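Local coordinates for protein nucleoporin NUP159 (Saccharomyces cerevisiae, PDB 1XIP) that serves as a nuclear pore component whose N-terminal beta-propeller, the part described here, tethers the helicase Dbp5 to the pore for mRNA export, at residues Gln261-Ile266 with Lys311-Pro316. Numbering follows the deposited sequence.
Sequences QETFDI and KQVIEP
Val313 carries this small, buried contact, placing both of its methyls against the end of strand 257-263 and the turn that follows it. No hydrogen bond joins 261-266 to 311-316, and the packing is almost wholly apolar. The two methyls divide the work. CG2 of Val313 lies 3.7 Å from CG2 of Thr263 and is also met by the side of Ile266, whose CG1 comes within 3.7 Å of it. The tip of Ile266 adds to this, with CD1 at 3.9 Å from the same Val313 CG2. Ile266 reaches there because its CG1 stands anti to the carbonyl carbon (chi1 -72°), beside the backbone N. The other methyl, CG1 of Val313, faces Asp265. Val313 CG1 is 4.0 Å from the backbone O of Asp265 and 4.2 Å from Asp265 CB. With CG1 anti to the backbone N of Val313 (chi1 176°), CG2 lies beside that N and anti to the carbonyl carbon, where it meets Thr263 and Ile266.

The carboxylate of Asp265 has its partner outside the contact: OD2 is hydrogen-bonded to OG1 of Thr11. Glu315 OE1 lies 5.4 Å from Asp265 OD2, a pair of like charges that may slightly disfavour each other. Arg322 forms a salt bridge with the other carboxylate oxygen of Glu315, which probably eases this.

Residues 9-12 link the two sides, through backbone hydrogen bonds of Val9 with Glu262 and of Glu12 with Val313. The contact thus joins the end of strand 257-263, which lies next to strand 4-5 in its sheet, to the short parallel pair 11-14 and 313-316, as side-chain packing between neighbouring sheets of the Nup159/Nup214 beta-propeller.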
ATOM      1  N   GLN A 261      -2.302 -11.814 -17.475  1.00 32.15           N
ATOM      2  CA  GLN A 261      -1.684 -13.092 -17.128  1.00 31.45           C
ATOM      3  C   GLN A 261      -1.864 -13.338 -15.643  1.00 30.92           C
ATOM      4  O   GLN A 261      -1.574 -12.447 -14.843  1.00 30.79           O
ATOM      5  CB  GLN A 261      -0.189 -13.051 -17.430  1.00 31.99           C
ATOM      6  CG  GLN A 261       0.207 -13.060 -18.910  1.00 32.32           C
ATOM      7  CD  GLN A 261       1.696 -12.823 -19.090  1.00 32.57           C
ATOM      8  OE1 GLN A 261       2.157 -11.685 -19.017  1.00 34.03           O
ATOM      9  NE2 GLN A 261       2.454 -13.899 -19.294  1.00 31.69           N
ATOM     10  N   GLU A 262      -2.307 -14.543 -15.274  1.00 29.93           N
ATOM     11  CA  GLU A 262      -2.578 -14.888 -13.876  1.00 29.49           C
ATOM     12  C   GLU A 262      -1.319 -15.137 -13.079  1.00 28.82           C
ATOM     13  O   GLU A 262      -0.356 -15.665 -13.616  1.00 28.71           O
ATOM     14  CB  GLU A 262      -3.425 -16.147 -13.786  1.00 29.80           C
ATOM     15  CG  GLU A 262      -4.916 -15.890 -13.815  1.00 31.92           C
ATOM     16  CD  GLU A 262      -5.676 -16.597 -12.700  1.00 33.75           C
ATOM     17  OE1 GLU A 262      -6.816 -17.035 -12.961  1.00 33.20           O
ATOM     18  OE2 GLU A 262      -5.150 -16.692 -11.567  1.00 34.35           O
ATOM     19  N   THR A 263      -1.335 -14.747 -11.799  1.00 28.02           N
ATOM     20  CA  THR A 263      -0.440 -15.323 -10.793  1.00 27.61           C
ATOM     21  C   THR A 263      -1.220 -15.911  -9.658  1.00 26.99           C
ATOM     22  O   THR A 263      -2.280 -15.403  -9.272  1.00 26.75           O
ATOM     23  CB  THR A 263       0.498 -14.305 -10.145  1.00 27.65           C
ATOM     24  OG1 THR A 263       0.292 -13.004 -10.703  1.00 29.51           O
ATOM     25  CG2 THR A 263       1.945 -14.662 -10.434  1.00 27.90           C
ATOM     26  N   PHE A 264      -0.637 -16.949  -9.087  1.00 26.09           N
ATOM     27  CA  PHE A 264      -1.091 -17.501  -7.849  1.00 25.63           C
ATOM     28  C   PHE A 264      -0.021 -17.259  -6.806  1.00 25.81           C
ATOM     29  O   PHE A 264      -0.135 -17.727  -5.676  1.00 25.90           O
ATOM     30  CB  PHE A 264      -1.378 -18.996  -8.025  1.00 25.28           C
ATOM     31  CG  PHE A 264      -2.496 -19.275  -8.989  1.00 24.59           C
ATOM     32  CD1 PHE A 264      -3.834 -19.297  -8.552  1.00 23.34           C
ATOM     33  CD2 PHE A 264      -2.228 -19.482 -10.341  1.00 23.19           C
ATOM     34  CE1 PHE A 264      -4.878 -19.534  -9.451  1.00 21.83           C
ATOM     35  CE2 PHE A 264      -3.258 -19.719 -11.238  1.00 22.46           C
ATOM     36  CZ  PHE A 264      -4.589 -19.749 -10.790  1.00 21.94           C
ATOM     37  N   ASP A 265       1.018 -16.512  -7.181  1.00 26.18           N
ATOM     38  CA  ASP A 265       2.191 -16.352  -6.298  1.00 26.85           C
ATOM     39  C   ASP A 265       2.430 -14.942  -5.773  1.00 26.39           C
ATOM     40  O   ASP A 265       3.439 -14.690  -5.112  1.00 26.58           O
ATOM     41  CB  ASP A 265       3.484 -16.870  -6.957  1.00 27.12           C
ATOM     42  CG  ASP A 265       3.454 -18.365  -7.233  1.00 28.59           C
ATOM     43  OD1 ASP A 265       2.821 -19.128  -6.444  1.00 30.35           O
ATOM     44  OD2 ASP A 265       4.050 -18.865  -8.220  1.00 29.88           O
ATOM     45  N   ILE A 266       1.529 -14.021  -6.073  1.00 25.95           N
ATOM     46  CA  ILE A 266       1.599 -12.714  -5.454  1.00 25.54           C
ATOM     47  C   ILE A 266       0.557 -12.657  -4.362  1.00 26.37           C
ATOM     48  O   ILE A 266      -0.644 -12.733  -4.644  1.00 27.01           O
ATOM     49  CB  ILE A 266       1.377 -11.581  -6.467  1.00 24.82           C
ATOM     50  CG1 ILE A 266       2.581 -11.443  -7.395  1.00 22.93           C
ATOM     51  CG2 ILE A 266       1.151 -10.280  -5.732  1.00 24.43           C
ATOM     52  CD1 ILE A 266       2.391 -10.441  -8.501  1.00 19.87           C
ATOM     53  N   LYS A 311       9.563  -8.127 -14.617  1.00 29.52           N
ATOM     54  CA  LYS A 311       9.151  -9.067 -15.676  1.00 29.16           C
ATOM     55  C   LYS A 311       8.490 -10.361 -15.175  1.00 28.39           C
ATOM     56  O   LYS A 311       7.720 -10.977 -15.907  1.00 28.67           O
ATOM     57  CB  LYS A 311      10.347  -9.422 -16.569  1.00 29.70           C
ATOM     58  CG  LYS A 311      11.565 -10.000 -15.824  1.00 31.20           C
ATOM     59  CD  LYS A 311      12.330 -11.028 -16.662  1.00 33.77           C
ATOM     60  CE  LYS A 311      13.781 -11.206 -16.197  1.00 35.82           C
ATOM     61  NZ  LYS A 311      13.876 -11.972 -14.918  1.00 36.41           N
ATOM     62  N   GLN A 312       8.811 -10.759 -13.941  1.00 27.15           N
ATOM     63  CA  GLN A 312       8.247 -11.952 -13.340  1.00 26.25           C
ATOM     64  C   GLN A 312       8.340 -11.903 -11.820  1.00 26.12           C
ATOM     65  O   GLN A 312       9.009 -11.033 -11.262  1.00 25.74           O
ATOM     66  CB  GLN A 312       8.937 -13.206 -13.875  1.00 26.31           C
ATOM     67  CG  GLN A 312      10.276 -13.536 -13.211  1.00 26.38           C
ATOM     68  CD  GLN A 312      11.209 -14.303 -14.124  1.00 26.58           C
ATOM     69  OE1 GLN A 312      12.240 -13.781 -14.532  1.00 26.87           O
ATOM     70  NE2 GLN A 312      10.854 -15.543 -14.443  1.00 25.37           N
ATOM     71  N   VAL A 313       7.670 -12.860 -11.168  1.00 25.91           N
ATOM     72  CA  VAL A 313       7.677 -12.995  -9.715  1.00 25.84           C
ATOM     73  C   VAL A 313       8.892 -13.793  -9.304  1.00 26.65           C
ATOM     74  O   VAL A 313       9.243 -14.759  -9.962  1.00 26.29           O
ATOM     75  CB  VAL A 313       6.389 -13.726  -9.201  1.00 25.46           C
ATOM     76  CG1 VAL A 313       6.442 -13.969  -7.687  1.00 24.26           C
ATOM     77  CG2 VAL A 313       5.152 -12.953  -9.566  1.00 24.74           C
ATOM     78  N   ILE A 314       9.525 -13.397  -8.209  1.00 28.13           N
ATOM     79  CA  ILE A 314      10.731 -14.065  -7.735  1.00 30.17           C
ATOM     80  C   ILE A 314      10.536 -14.673  -6.368  1.00 31.52           C
ATOM     81  O   ILE A 314      10.157 -13.995  -5.422  1.00 32.00           O
ATOM     82  CB  ILE A 314      11.883 -13.079  -7.685  1.00 30.19           C
ATOM     83  CG1 ILE A 314      12.350 -12.756  -9.094  1.00 30.46           C
ATOM     84  CG2 ILE A 314      13.036 -13.608  -6.829  1.00 30.71           C
ATOM     85  CD1 ILE A 314      12.810 -11.355  -9.192  1.00 32.65           C
ATOM     86  N   GLU A 315      10.798 -15.962  -6.265  1.00 33.51           N
ATOM     87  CA  GLU A 315      10.869 -16.611  -4.979  1.00 35.41           C
ATOM     88  C   GLU A 315      12.340 -16.785  -4.660  1.00 36.22           C
ATOM     89  O   GLU A 315      13.121 -17.175  -5.536  1.00 35.93           O
ATOM     90  CB  GLU A 315      10.169 -17.971  -5.025  1.00 35.93           C
ATOM     91  CG  GLU A 315       8.670 -17.928  -4.731  1.00 38.83           C
ATOM     92  CD  GLU A 315       8.120 -19.274  -4.246  1.00 42.71           C
ATOM     93  OE1 GLU A 315       8.185 -20.276  -5.003  1.00 43.02           O
ATOM     94  OE2 GLU A 315       7.618 -19.335  -3.098  1.00 45.03           O
ATOM     95  N   PRO A 316      12.730 -16.463  -3.425  1.00 37.33           N
ATOM     96  CA  PRO A 316      14.062 -16.815  -2.920  1.00 38.36           C
ATOM     97  C   PRO A 316      14.209 -18.333  -2.859  1.00 39.58           C
ATOM     98  O   PRO A 316      13.200 -19.041  -2.743  1.00 39.61           O
ATOM     99  CB  PRO A 316      14.066 -16.226  -1.508  1.00 38.17           C
ATOM    100  CG  PRO A 316      12.992 -15.213  -1.516  1.00 37.70           C
ATOM    101  CD  PRO A 316      11.941 -15.725  -2.424  1.00 37.32           C
TER